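Local coordinates for protein 16S rRNA (adenine(1408)-N(1))-methyltransferase (Catenulispora acidiphila, PDB 4X1O) that probably methylates N1 of adenine 1408 in 16S ribosomal RNA with S-adenosylmethionine as methyl donor, a modification linked to aminoglycoside resistance, at residues 49-54 against 63-68; 84-89 against 218-223; 89-94 against 98-103. One frame throughout, in Å; residues are numbered along the deposited sequence.

Contact 1: residues 49-54 against 63-68; sequences RILVDV and YRQAIA
Gln65 reaches from helix 60-68 down to strand 49-54 and ends between two of its side chains, Leu51 and Asp53. Its CB leaves the helix on the side turned to the sheet, and CG lies anti to the carbonyl carbon (chi1 -69°). CB and CG stay at the margin of the contact, Gln65 CG no nearer than 4.4 Å to Leu51 CD2; together they serve as an extended spacer that carries the amide forward. CD is the first atom to touch: it sits 3.6 Å from Leu51 CD2, and the same Gln65 CD stands 3.6 Å from Asp53 OD2. Beyond it the end of the amide turns toward the Asp53 carboxylate and lies beside Leu51 CD2. The two side chains of Gln65 and Leu51 cross at about a right angle, a methyl group lying against the amide, whereas Asp53 and Gln65 approach from opposite directions with the carboxylate and amide planes 37° apart.

The strand is the first of the central sheet and begins the beta-alpha-beta unit 49-54, 60-68, 72-78 of a Rossmann-like class I methyltransferase. Met125 and Val74, on the two flanking strands, also pack on Gln65 and Asp53. Leucine suits its place as an apolar filler under the helix, and glutamine is long enough to reach the sheet. Thr61, whose side chain is about 4 Å from that of Gln65, binds S-adenosylmethionine, so the contact adjoins the cofactor site. A carboxylate buried among apolar side chains is costly unless polar groups attend it. The uncharged amide is a fitting companion for Asp53 and probably eases its burial.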
ATOM      1  N   ARG A  49      10.360  11.041   6.272  1.00 19.68           N
ATOM      2  CA  ARG A  49       9.546   9.850   6.497  1.00 17.14           C
ATOM      3  C   ARG A  49       9.623   9.014   5.247  1.00 19.11           C
ATOM      4  O   ARG A  49       9.679   9.573   4.147  1.00 18.59           O
ATOM      5  CB  ARG A  49       8.096  10.241   6.794  1.00 20.32           C
ATOM      6  CG  ARG A  49       7.235   9.136   7.392  1.00 29.26           C
ATOM      7  CD  ARG A  49       5.876   9.714   7.829  1.00 32.31           C
ATOM      8  NE  ARG A  49       5.024   8.739   8.510  1.00 37.32           N
ATOM      9  CZ  ARG A  49       5.198   8.344   9.767  1.00 35.12           C
ATOM     10  NH1 ARG A  49       6.207   8.829  10.478  1.00 34.12           N
ATOM     11  NH2 ARG A  49       4.375   7.451  10.315  1.00 32.30           N
ATOM     12  N   ILE A  50       9.645   7.695   5.401  1.00 15.95           N
ATOM     13  CA  ILE A  50       9.584   6.800   4.261  1.00 14.85           C
ATOM     14  C   ILE A  50       8.267   6.054   4.316  1.00 20.53           C
ATOM     15  O   ILE A  50       7.984   5.348   5.286  1.00 17.76           O
ATOM     16  CB  ILE A  50      10.734   5.810   4.247  1.00 15.84           C
ATOM     17  CG1 ILE A  50      12.054   6.592   4.137  1.00 19.02           C
ATOM     18  CG2 ILE A  50      10.572   4.812   3.088  1.00 17.39           C
ATOM     19  CD1 ILE A  50      13.252   5.848   4.576  1.00 31.44           C
ATOM     20  N   LEU A  51       7.465   6.235   3.278  1.00 13.87           N
ATOM     21  CA  LEU A  51       6.150   5.620   3.206  1.00 16.06           C
ATOM     22  C   LEU A  51       6.164   4.550   2.148  1.00 17.29           C
ATOM     23  O   LEU A  51       6.578   4.803   1.014  1.00 18.65           O
ATOM     24  CB  LEU A  51       5.090   6.670   2.881  1.00 19.52           C
ATOM     25  CG  LEU A  51       3.667   6.202   2.591  1.00 23.97           C
ATOM     26  CD1 LEU A  51       3.047   5.596   3.832  1.00 28.02           C
ATOM     27  CD2 LEU A  51       2.836   7.370   2.088  1.00 28.47           C
ATOM     28  N   VAL A  52       5.744   3.348   2.516  1.00 15.41           N
ATOM     29  CA  VAL A  52       5.653   2.302   1.512  1.00 15.44           C
ATOM     30  C   VAL A  52       4.177   1.986   1.288  1.00 17.60           C
ATOM     31  O   VAL A  52       3.473   1.600   2.219  1.00 18.00           O
ATOM     32  CB  VAL A  52       6.440   1.046   1.908  1.00 17.22           C
ATOM     33  CG1 VAL A  52       6.175  -0.084   0.896  1.00 20.23           C
ATOM     34  CG2 VAL A  52       7.938   1.364   1.952  1.00 17.26           C
ATOM     35  N   ASP A  53       3.725   2.222   0.056  1.00 14.28           N
ATOM     36  CA  ASP A  53       2.391   1.854  -0.400  1.00 15.34           C
ATOM     37  C   ASP A  53       2.459   0.514  -1.079  1.00 16.18           C
ATOM     38  O   ASP A  53       3.033   0.390  -2.156  1.00 20.85           O
ATOM     39  CB  ASP A  53       1.817   2.866  -1.378  1.00 21.86           C
ATOM     40  CG  ASP A  53       1.599   4.217  -0.762  1.00 26.62           C
ATOM     41  OD1 ASP A  53       1.200   4.298   0.416  1.00 26.41           O
ATOM     42  OD2 ASP A  53       1.828   5.200  -1.479  1.00 27.99           O
ATOM     43  N   VAL A  54       1.856  -0.499  -0.471  1.00 17.33           N
ATOM     44  CA  VAL A  54       1.897  -1.824  -1.062  1.00 21.25           C
ATOM     45  C   VAL A  54       0.608  -2.025  -1.838  1.00 25.42           C
ATOM     46  O   VAL A  54      -0.477  -1.898  -1.278  1.00 32.46           O
ATOM     47  CB  VAL A  54       2.065  -2.918   0.003  1.00 22.31           C
ATOM     48  CG1 VAL A  54       2.141  -4.288  -0.659  1.00 23.19           C
ATOM     49  CG2 VAL A  54       3.326  -2.651   0.837  1.00 25.99           C
ATOM     50  N   TYR A  63       1.454   8.982  -6.111  1.00 16.07           N
ATOM     51  CA  TYR A  63       1.921  10.220  -6.734  1.00 17.93           C
ATOM     52  C   TYR A  63       1.406  11.448  -5.988  1.00 17.44           C
ATOM     53  O   TYR A  63       2.165  12.359  -5.701  1.00 17.05           O
ATOM     54  CB  TYR A  63       1.470  10.256  -8.188  1.00 19.77           C
ATOM     55  CG  TYR A  63       1.716  11.569  -8.895  1.00 20.61           C
ATOM     56  CD1 TYR A  63       2.982  11.906  -9.357  1.00 21.36           C
ATOM     57  CD2 TYR A  63       0.675  12.466  -9.119  1.00 23.77           C
ATOM     58  CE1 TYR A  63       3.205  13.113 -10.027  1.00 22.74           C
ATOM     59  CE2 TYR A  63       0.886  13.673  -9.778  1.00 30.94           C
ATOM     60  CZ  TYR A  63       2.149  13.992 -10.227  1.00 29.89           C
ATOM     61  OH  TYR A  63       2.342  15.195 -10.883  1.00 31.71           O
ATOM     62  N   ARG A  64       0.117  11.454  -5.654  1.00 18.54           N
ATOM     63  CA  ARG A  64      -0.468  12.569  -4.935  1.00 23.15           C
ATOM     64  C   ARG A  64       0.129  12.714  -3.535  1.00 20.94           C
ATOM     65  O   ARG A  64       0.310  13.836  -3.077  1.00 21.32           O
ATOM     66  CB  ARG A  64      -1.996  12.426  -4.856  1.00 22.52           C
ATOM     67  CG  ARG A  64      -2.686  12.565  -6.217  1.00 29.32           C
ATOM     68  CD  ARG A  64      -4.212  12.593  -6.092  1.00 37.40           C
ATOM     69  NE  ARG A  64      -4.666  13.779  -5.371  1.00 38.07           N
ATOM     70  CZ  ARG A  64      -5.536  13.758  -4.366  1.00 47.27           C
ATOM     71  NH1 ARG A  64      -6.060  12.606  -3.966  1.00 40.63           N
ATOM     72  NH2 ARG A  64      -5.888  14.891  -3.768  1.00 50.10           N
ATOM     73  N   GLN A  65       0.423  11.598  -2.864  1.00 20.30           N
ATOM     74  CA  GLN A  65       1.146  11.661  -1.596  1.00 18.75           C
ATOM     75  C   GLN A  65       2.511  12.313  -1.756  1.00 18.20           C
ATOM     76  O   GLN A  65       2.899  13.155  -0.960  1.00 18.11           O
ATOM     77  CB  GLN A  65       1.335  10.273  -1.004  1.00 17.53           C
ATOM     78  CG  GLN A  65       0.053   9.626  -0.516  1.00 22.13           C
ATOM     79  CD  GLN A  65       0.252   8.156  -0.245  1.00 25.85           C
ATOM     80  OE1 GLN A  65       1.190   7.550  -0.756  1.00 24.06           O
ATOM     81  NE2 GLN A  65      -0.613   7.578   0.580  1.00 30.23           N
ATOM     82  N   ALA A  66       3.245  11.878  -2.775  1.00 14.43           N
ATOM     83  CA  ALA A  66       4.580  12.399  -3.023  1.00 15.09           C
ATOM     84  C   ALA A  66       4.526  13.902  -3.296  1.00 15.28           C
ATOM     85  O   ALA A  66       5.382  14.651  -2.826  1.00 16.77           O
ATOM     86  CB  ALA A  66       5.234  11.651  -4.192  1.00 16.81           C
ATOM     87  N   ILE A  67       3.524  14.337  -4.058  1.00 18.07           N
ATOM     88  CA  ILE A  67       3.405  15.750  -4.410  1.00 18.54           C
ATOM     89  C   ILE A  67       3.075  16.563  -3.154  1.00 18.30           C
ATOM     90  O   ILE A  67       3.629  17.657  -2.944  1.00 20.75           O
ATOM     91  CB  ILE A  67       2.322  15.988  -5.494  1.00 24.61           C
ATOM     92  CG1 ILE A  67       2.703  15.301  -6.813  1.00 20.58           C
ATOM     93  CG2 ILE A  67       2.109  17.488  -5.726  1.00 28.38           C
ATOM     94  CD1 ILE A  67       3.916  15.931  -7.469  1.00 26.09           C
ATOM     95  N   ALA A  68       2.200  16.025  -2.313  1.00 21.24           N
ATOM     96  CA  ALA A  68       1.758  16.739  -1.112  1.00 21.06           C
ATOM     97  C   ALA A  68       2.866  16.808  -0.069  1.00 22.25           C
ATOM     98  O   ALA A  68       2.926  17.744   0.726  1.00 26.35           O
ATOM     99  CB  ALA A  68       0.527  16.077  -0.514  1.00 24.84           C
TER

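Contact 2: residues 84-89 against 218-223; sequences MTETAV and SSWARR
The loop between the last two strands of this Rossmann-like methyltransferase, 200-212 and 229-239, comes back across the cofactor end of the fold and lays Trp220 against Glu86 and Thr87 of helix 85-91. The same loop carries Ser218, which binds S-adenosylhomocysteine, so the contact joins one border of the cofactor site to the helix that follows strand 72-78.

Tryptophan suits the position because its indole offers both an N-H at the rim and a broad apolar face, and the helix uses each. Trp220 NE1 donates to Thr87 OG1 over 2.7 Å, nearly straight at 164°, with the hydroxyl oxygen only 9° out of the ring plane. Thr87 holds that oxygen beside its own backbone N (chi1 -70°), and the hydroxyl is also bonded to the backbone O of Asp58; two bonds thus fix its rotation in a buried place.

Glu86 works on the face instead. Its CG lies 4.0 Å from the centroid of the five-membered ring of Trp220 in a CH-pi contact, and the carboxylate lies nearly parallel to the indole plane above its CG-CB end, with Glu86 CD 3.6 Å from Trp220 CG. The long aliphatic part of glutamate makes this possible, while OE2 forms a salt bridge with Arg90, itself in a cation-pi contact with Trp220. An ST turn bends the loop around the tryptophan itself: Ser219 OG accepts from Ala221 N at 3.1 Å.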
ATOM      1  N   MET A  84       1.381   1.228 -13.803  1.00 31.55           N
ATOM      2  CA  MET A  84       1.871   2.426 -13.143  1.00 27.77           C
ATOM      3  C   MET A  84       2.602   3.372 -14.094  1.00 29.44           C
ATOM      4  O   MET A  84       3.083   4.410 -13.659  1.00 31.16           O
ATOM      5  CB  MET A  84       2.806   2.057 -11.992  1.00 27.43           C
ATOM      6  CG  MET A  84       2.143   1.276 -10.862  1.00 28.27           C
ATOM      7  SD  MET A  84       3.295   1.010  -9.490  1.00 37.79           S
ATOM      8  CE  MET A  84       4.416  -0.188 -10.207  1.00 40.15           C
ATOM      9  N   THR A  85       2.683   3.020 -15.378  1.00 35.78           N
ATOM     10  CA  THR A  85       3.559   3.744 -16.299  1.00 37.77           C
ATOM     11  C   THR A  85       3.188   5.210 -16.489  1.00 34.35           C
ATOM     12  O   THR A  85       4.077   6.054 -16.564  1.00 33.57           O
ATOM     13  CB  THR A  85       3.612   3.068 -17.684  1.00 41.83           C
ATOM     14  OG1 THR A  85       2.284   2.876 -18.186  1.00 44.72           O
ATOM     15  CG2 THR A  85       4.313   1.729 -17.580  1.00 39.78           C
ATOM     16  N   GLU A  86       1.895   5.512 -16.566  1.00 32.28           N
ATOM     17  CA  GLU A  86       1.444   6.900 -16.679  1.00 35.41           C
ATOM     18  C   GLU A  86       1.895   7.742 -15.488  1.00 30.58           C
ATOM     19  O   GLU A  86       2.322   8.885 -15.644  1.00 29.73           O
ATOM     20  CB  GLU A  86      -0.078   6.962 -16.807  1.00 40.05           C
ATOM     21  CG  GLU A  86      -0.635   8.369 -16.853  1.00 50.36           C
ATOM     22  CD  GLU A  86      -2.091   8.404 -17.279  1.00 60.65           C
ATOM     23  OE1 GLU A  86      -2.617   7.355 -17.701  1.00 64.24           O
ATOM     24  OE2 GLU A  86      -2.712   9.484 -17.188  1.00 64.69           O
ATOM     25  N   THR A  87       1.792   7.171 -14.295  1.00 26.13           N
ATOM     26  CA  THR A  87       2.268   7.852 -13.106  1.00 23.64           C
ATOM     27  C   THR A  87       3.772   8.069 -13.200  1.00 26.43           C
ATOM     28  O   THR A  87       4.275   9.139 -12.886  1.00 23.63           O
ATOM     29  CB  THR A  87       1.938   7.055 -11.823  1.00 23.21           C
ATOM     30  OG1 THR A  87       0.528   7.093 -11.605  1.00 28.36           O
ATOM     31  CG2 THR A  87       2.643   7.669 -10.617  1.00 23.57           C
ATOM     32  N   ALA A  88       4.488   7.040 -13.630  1.00 24.11           N
ATOM     33  CA  ALA A  88       5.940   7.125 -13.712  1.00 26.57           C
ATOM     34  C   ALA A  88       6.382   8.181 -14.725  1.00 28.47           C
ATOM     35  O   ALA A  88       7.345   8.911 -14.476  1.00 25.72           O
ATOM     36  CB  ALA A  88       6.533   5.769 -14.071  1.00 28.08           C
ATOM     37  N   VAL A  89       5.676   8.264 -15.849  1.00 25.66           N
ATOM     38  CA  VAL A  89       5.995   9.266 -16.877  1.00 27.70           C
ATOM     39  C   VAL A  89       5.800  10.680 -16.320  1.00 26.17           C
ATOM     40  O   VAL A  89       6.650  11.562 -16.501  1.00 26.48           O
ATOM     41  CB  VAL A  89       5.137   9.072 -18.147  1.00 31.15           C
ATOM     42  CG1 VAL A  89       5.249  10.276 -19.069  1.00 33.37           C
ATOM     43  CG2 VAL A  89       5.551   7.802 -18.891  1.00 33.18           C
ATOM     44  N   SER A 218      -7.201   6.936  -5.891  1.00 30.92           N
ATOM     45  CA  SER A 218      -7.155   7.861  -7.023  1.00 29.12           C
ATOM     46  C   SER A 218      -6.834   7.103  -8.302  1.00 32.59           C
ATOM     47  O   SER A 218      -6.143   6.087  -8.287  1.00 36.58           O
ATOM     48  CB  SER A 218      -6.111   8.961  -6.793  1.00 31.99           C
ATOM     49  OG  SER A 218      -6.423   9.745  -5.656  1.00 46.99           O
ATOM     50  N   SER A 219      -7.329   7.612  -9.421  1.00 36.29           N
ATOM     51  CA  SER A 219      -7.047   7.016 -10.711  1.00 38.70           C
ATOM     52  C   SER A 219      -6.971   8.096 -11.773  1.00 36.00           C
ATOM     53  O   SER A 219      -7.644   9.117 -11.669  1.00 43.92           O
ATOM     54  CB  SER A 219      -8.117   5.986 -11.084  1.00 42.15           C
ATOM     55  OG  SER A 219      -7.868   5.455 -12.374  1.00 51.57           O
ATOM     56  N   TRP A 220      -6.150   7.864 -12.790  1.00 35.11           N
ATOM     57  CA  TRP A 220      -6.027   8.782 -13.915  1.00 43.27           C
ATOM     58  C   TRP A 220      -7.275   8.711 -14.787  1.00 45.74           C
ATOM     59  O   TRP A 220      -7.519   9.594 -15.604  1.00 45.42           O
ATOM     60  CB  TRP A 220      -4.771   8.471 -14.744  1.00 44.19           C
ATOM     61  CG  TRP A 220      -3.484   8.689 -13.995  1.00 40.81           C
ATOM     62  CD1 TRP A 220      -2.553   7.743 -13.668  1.00 39.47           C
ATOM     63  CD2 TRP A 220      -3.000   9.927 -13.465  1.00 39.02           C
ATOM     64  NE1 TRP A 220      -1.510   8.320 -12.978  1.00 33.17           N
ATOM     65  CE2 TRP A 220      -1.765   9.657 -12.827  1.00 36.07           C
ATOM     66  CE3 TRP A 220      -3.488  11.237 -13.458  1.00 39.55           C
ATOM     67  CZ2 TRP A 220      -1.013  10.648 -12.201  1.00 34.49           C
ATOM     68  CZ3 TRP A 220      -2.737  12.222 -12.829  1.00 38.30           C
ATOM     69  CH2 TRP A 220      -1.517  11.921 -12.210  1.00 36.06           C
ATOM     70  N   ALA A 221      -8.071   7.666 -14.585  1.00 52.04           N
ATOM     71  CA  ALA A 221      -9.313   7.495 -15.326  1.00 59.27           C
ATOM     72  C   ALA A 221     -10.435   8.339 -14.731  1.00 59.60           C
ATOM     73  O   ALA A 221     -11.376   8.723 -15.430  1.00 65.86           O
ATOM     74  CB  ALA A 221      -9.715   6.033 -15.351  1.00 59.13           C
ATOM     75  N   ARG A 222     -10.335   8.627 -13.437  1.00 52.41           N
ATOM     76  CA  ARG A 222     -11.374   9.384 -12.752  1.00 51.27           C
ATOM     77  C   ARG A 222     -10.893  10.766 -12.327  1.00 47.61           C
ATOM     78  O   ARG A 222      -9.876  10.911 -11.644  1.00 41.89           O
ATOM     79  CB  ARG A 222     -11.887   8.619 -11.528  1.00 51.37           C
ATOM     80  CG  ARG A 222     -13.056   9.306 -10.832  1.00 56.82           C
ATOM     81  CD  ARG A 222     -13.664   8.452  -9.724  1.00 56.28           C
ATOM     82  NE  ARG A 222     -12.849   8.451  -8.513  1.00 61.33           N
ATOM     83  CZ  ARG A 222     -12.036   7.462  -8.155  1.00 59.81           C
ATOM     84  NH1 ARG A 222     -11.929   6.380  -8.912  1.00 59.45           N
ATOM     85  NH2 ARG A 222     -11.333   7.555  -7.034  1.00 60.34           N
ATOM     86  N   ARG A 223     -11.635  11.781 -12.746  1.00 50.82           N
ATOM     87  CA  ARG A 223     -11.431  13.142 -12.271  1.00 47.61           C
ATOM     88  C   ARG A 223     -11.502  13.186 -10.744  1.00 46.42           C
ATOM     89  O   ARG A 223     -12.342  12.521 -10.145  1.00 49.61           O
ATOM     90  CB  ARG A 223     -12.491  14.063 -12.875  1.00 55.34           C
ATOM     91  CG  ARG A 223     -12.335  15.533 -12.544  1.00 71.89           C
ATOM     92  CD  ARG A 223     -11.955  16.319 -13.785  1.00 86.05           C
ATOM     93  NE  ARG A 223     -10.952  17.342 -13.509  1.00 96.82           N
ATOM     94  CZ  ARG A 223     -10.175  17.888 -14.437  1.00103.34           C
ATOM     95  NH1 ARG A 223     -10.290  17.507 -15.703  1.00108.20           N
ATOM     96  NH2 ARG A 223      -9.285  18.814 -14.103  1.00103.17           N
TER

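Contact 3: residues 89-94 against 98-103; sequences VRAARK and GGAPNL
The carbonyls of Ala91, in the last part of helix 85-91, and of Lys94, in the loop beyond it, receive the backbone N-H groups of Ala100 and Gly99, and they are approached differently. Gly99 N lies over the plane of the Lys94 carbonyl, 47° out of it, and its hydrogen bond to Lys94 O measures 2.9 Å. Ala100 N meets the carbonyl of Ala91 at a much lower tilt, 18° from the plane, and at 2.8 Å from Ala91 O. Between these two bonds the methylene of Gly99 is pressed against further carbonyl oxygens. Gly99 CA stands 3.1 Å from Arg93 O in a CA-H...O contact. A second such contact, from Gly99 CA to Arg90 O, is longer at 3.6 Å. With the backbones so close no room remains for a side chain on Gly99, which explains the residue type. Gly98 is a glycine for another reason, since its positive phi of 97° would force a beta carbon against the preceding carbonyl oxygen.

The bonds tie down the second half of a beta-alpha-beta crossover, in which strand 72-78 passes through helix 85-91 to strand 103-107, the parallel strand at the sheet edge. The chain re-enters the sheet through a type I turn from Ala100 to Leu103, closed by Leu103 N to Ala100 O at 3.1 Å; Pro101, whose ring already limits phi, fits the second position of such a turn. Asn102 ND2 bonds to the backbone O of both Ala66 and Trp72, joining the turn to helix 60-68 and the start of strand 72-78.

Two alanines let the backbones approach: Ala91 CB lies 4.2 Å from Ala100 CB. Leu103 adds a separate apolar contact, its CD2 methyl 4.0 Å from Ala91 CB.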
ATOM      1  N   VAL A  89       5.676   8.264 -15.849  1.00 25.66           N
ATOM      2  CA  VAL A  89       5.995   9.266 -16.877  1.00 27.70           C
ATOM      3  C   VAL A  89       5.800  10.680 -16.320  1.00 26.17           C
ATOM      4  O   VAL A  89       6.650  11.562 -16.501  1.00 26.48           O
ATOM      5  CB  VAL A  89       5.137   9.072 -18.147  1.00 31.15           C
ATOM      6  CG1 VAL A  89       5.249  10.276 -19.069  1.00 33.37           C
ATOM      7  CG2 VAL A  89       5.551   7.802 -18.891  1.00 33.18           C
ATOM      8  N   ARG A  90       4.693  10.877 -15.612  1.00 26.48           N
ATOM      9  CA  ARG A  90       4.388  12.168 -15.003  1.00 26.54           C
ATOM     10  C   ARG A  90       5.402  12.520 -13.920  1.00 26.81           C
ATOM     11  O   ARG A  90       5.828  13.672 -13.807  1.00 26.84           O
ATOM     12  CB  ARG A  90       2.965  12.158 -14.435  1.00 29.81           C
ATOM     13  CG  ARG A  90       1.893  12.144 -15.530  1.00 42.19           C
ATOM     14  CD  ARG A  90       0.500  12.190 -14.929  1.00 43.58           C
ATOM     15  NE  ARG A  90      -0.421  13.044 -15.679  1.00 44.81           N
ATOM     16  CZ  ARG A  90      -1.474  12.600 -16.352  1.00 54.44           C
ATOM     17  NH1 ARG A  90      -1.740  11.307 -16.379  1.00 62.70           N
ATOM     18  NH2 ARG A  90      -2.264  13.446 -16.994  1.00 56.34           N
ATOM     19  N   ALA A  91       5.806  11.523 -13.138  1.00 24.41           N
ATOM     20  CA  ALA A  91       6.690  11.768 -12.005  1.00 21.81           C
ATOM     21  C   ALA A  91       8.124  12.102 -12.439  1.00 27.64           C
ATOM     22  O   ALA A  91       8.867  12.733 -11.687  1.00 24.67           O
ATOM     23  CB  ALA A  91       6.675  10.554 -11.055  1.00 20.38           C
ATOM     24  N   ALA A  92       8.497  11.702 -13.660  1.00 24.59           N
ATOM     25  CA  ALA A  92       9.853  11.871 -14.176  1.00 28.56           C
ATOM     26  C   ALA A  92      10.106  13.262 -14.743  1.00 30.91           C
ATOM     27  O   ALA A  92      11.241  13.620 -15.070  1.00 34.43           O
ATOM     28  CB  ALA A  92      10.133  10.828 -15.258  1.00 31.08           C
ATOM     29  N   ARG A  93       9.035  14.025 -14.899  1.00 28.52           N
ATOM     30  CA  ARG A  93       9.117  15.355 -15.479  1.00 30.47           C
ATOM     31  C   ARG A  93       9.752  16.346 -14.510  1.00 25.30           C
ATOM     32  O   ARG A  93       9.977  16.025 -13.351  1.00 26.13           O
ATOM     33  CB  ARG A  93       7.727  15.827 -15.891  1.00 35.95           C
ATOM     34  CG  ARG A  93       7.141  14.986 -16.993  1.00 30.42           C
ATOM     35  CD  ARG A  93       5.731  15.395 -17.333  1.00 43.46           C
ATOM     36  NE  ARG A  93       5.269  14.677 -18.518  1.00 52.96           N
ATOM     37  CZ  ARG A  93       3.998  14.413 -18.787  1.00 50.60           C
ATOM     38  NH1 ARG A  93       3.048  14.807 -17.950  1.00 45.25           N
ATOM     39  NH2 ARG A  93       3.680  13.752 -19.895  1.00 49.65           N
ATOM     40  N   LYS A  94      10.087  17.538 -15.010  1.00 26.64           N
ATOM     41  CA  LYS A  94      10.589  18.590 -14.125  1.00 32.66           C
ATOM     42  C   LYS A  94       9.552  18.909 -13.044  1.00 28.99           C
ATOM     43  O   LYS A  94       8.358  18.750 -13.276  1.00 29.05           O
ATOM     44  CB  LYS A  94      10.931  19.846 -14.927  1.00 32.91           C
ATOM     45  CG  LYS A  94      12.241  19.747 -15.710  1.00 39.92           C
ATOM     46  CD  LYS A  94      13.435  19.540 -14.777  1.00 48.56           C
ATOM     47  CE  LYS A  94      14.733  20.040 -15.409  1.00 60.27           C
ATOM     48  NZ  LYS A  94      15.935  19.623 -14.628  1.00 67.13           N
ATOM     49  N   GLY A  98       5.107  18.890 -12.936  1.00 30.83           N
ATOM     50  CA  GLY A  98       4.406  17.864 -12.182  1.00 28.30           C
ATOM     51  C   GLY A  98       5.281  16.714 -11.723  1.00 26.85           C
ATOM     52  O   GLY A  98       4.774  15.699 -11.260  1.00 25.63           O
ATOM     53  N   GLY A  99       6.594  16.859 -11.870  1.00 26.69           N
ATOM     54  CA  GLY A  99       7.510  15.806 -11.474  1.00 26.32           C
ATOM     55  C   GLY A  99       7.515  15.564  -9.979  1.00 27.23           C
ATOM     56  O   GLY A  99       7.225  16.463  -9.201  1.00 23.55           O
ATOM     57  N   ALA A 100       7.844  14.336  -9.588  1.00 20.55           N
ATOM     58  CA  ALA A 100       7.840  13.926  -8.183  1.00 20.76           C
ATOM     59  C   ALA A 100       9.048  13.030  -7.954  1.00 19.88           C
ATOM     60  O   ALA A 100       8.957  11.800  -8.038  1.00 22.13           O
ATOM     61  CB  ALA A 100       6.534  13.201  -7.828  1.00 20.19           C
ATOM     62  N   PRO A 101      10.203  13.645  -7.696  1.00 17.20           N
ATOM     63  CA  PRO A 101      11.467  12.919  -7.607  1.00 22.02           C
ATOM     64  C   PRO A 101      11.518  12.068  -6.359  1.00 19.96           C
ATOM     65  O   PRO A 101      12.355  11.172  -6.280  1.00 23.84           O
ATOM     66  CB  PRO A 101      12.515  14.035  -7.566  1.00 25.18           C
ATOM     67  CG  PRO A 101      11.791  15.173  -6.923  1.00 32.99           C
ATOM     68  CD  PRO A 101      10.385  15.093  -7.460  1.00 23.24           C
ATOM     69  N   ASN A 102      10.613  12.318  -5.409  1.00 18.31           N
ATOM     70  CA  ASN A 102      10.545  11.514  -4.192  1.00 18.44           C
ATOM     71  C   ASN A 102       9.622  10.309  -4.277  1.00 20.89           C
ATOM     72  O   ASN A 102       9.349   9.666  -3.258  1.00 19.35           O
ATOM     73  CB  ASN A 102      10.075  12.378  -3.026  1.00 15.88           C
ATOM     74  CG  ASN A 102       8.734  13.052  -3.298  1.00 18.91           C
ATOM     75  OD1 ASN A 102       8.421  13.430  -4.431  1.00 18.79           O
ATOM     76  ND2 ASN A 102       7.948  13.239  -2.246  1.00 14.06           N
ATOM     77  N   LEU A 103       9.085  10.056  -5.465  1.00 15.74           N
ATOM     78  CA  LEU A 103       8.297   8.863  -5.708  1.00 15.73           C
ATOM     79  C   LEU A 103       9.168   7.777  -6.345  1.00 17.77           C
ATOM     80  O   LEU A 103       9.846   7.991  -7.366  1.00 19.12           O
ATOM     81  CB  LEU A 103       7.090   9.195  -6.594  1.00 15.44           C
ATOM     82  CG  LEU A 103       6.176   8.038  -6.966  1.00 19.27           C
ATOM     83  CD1 LEU A 103       5.434   7.581  -5.683  1.00 18.30           C
ATOM     84  CD2 LEU A 103       5.185   8.451  -8.034  1.00 20.24           C
TER

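From the N terminus, contact 1 comes first and closes a short loop, joining the first strand of the central sheet to the helix that follows it. It is complete before the others begin. Contact 2 opens on helix 85-91 and closes only at residues 218-223, well over a hundred residues later, bringing the loop between the last two strands back to a helix that flanks the first half of the sheet. Contact 3 is nested inside that loop and shares Val89 with contact 2; it links the end of the same helix to the entry of strand 103-107. Tyr63, on the helix of contact 1, reaches the other two, packing on Thr87 and Trp220 while its hydroxyl probably hydrogen-bonds to Gly98 O.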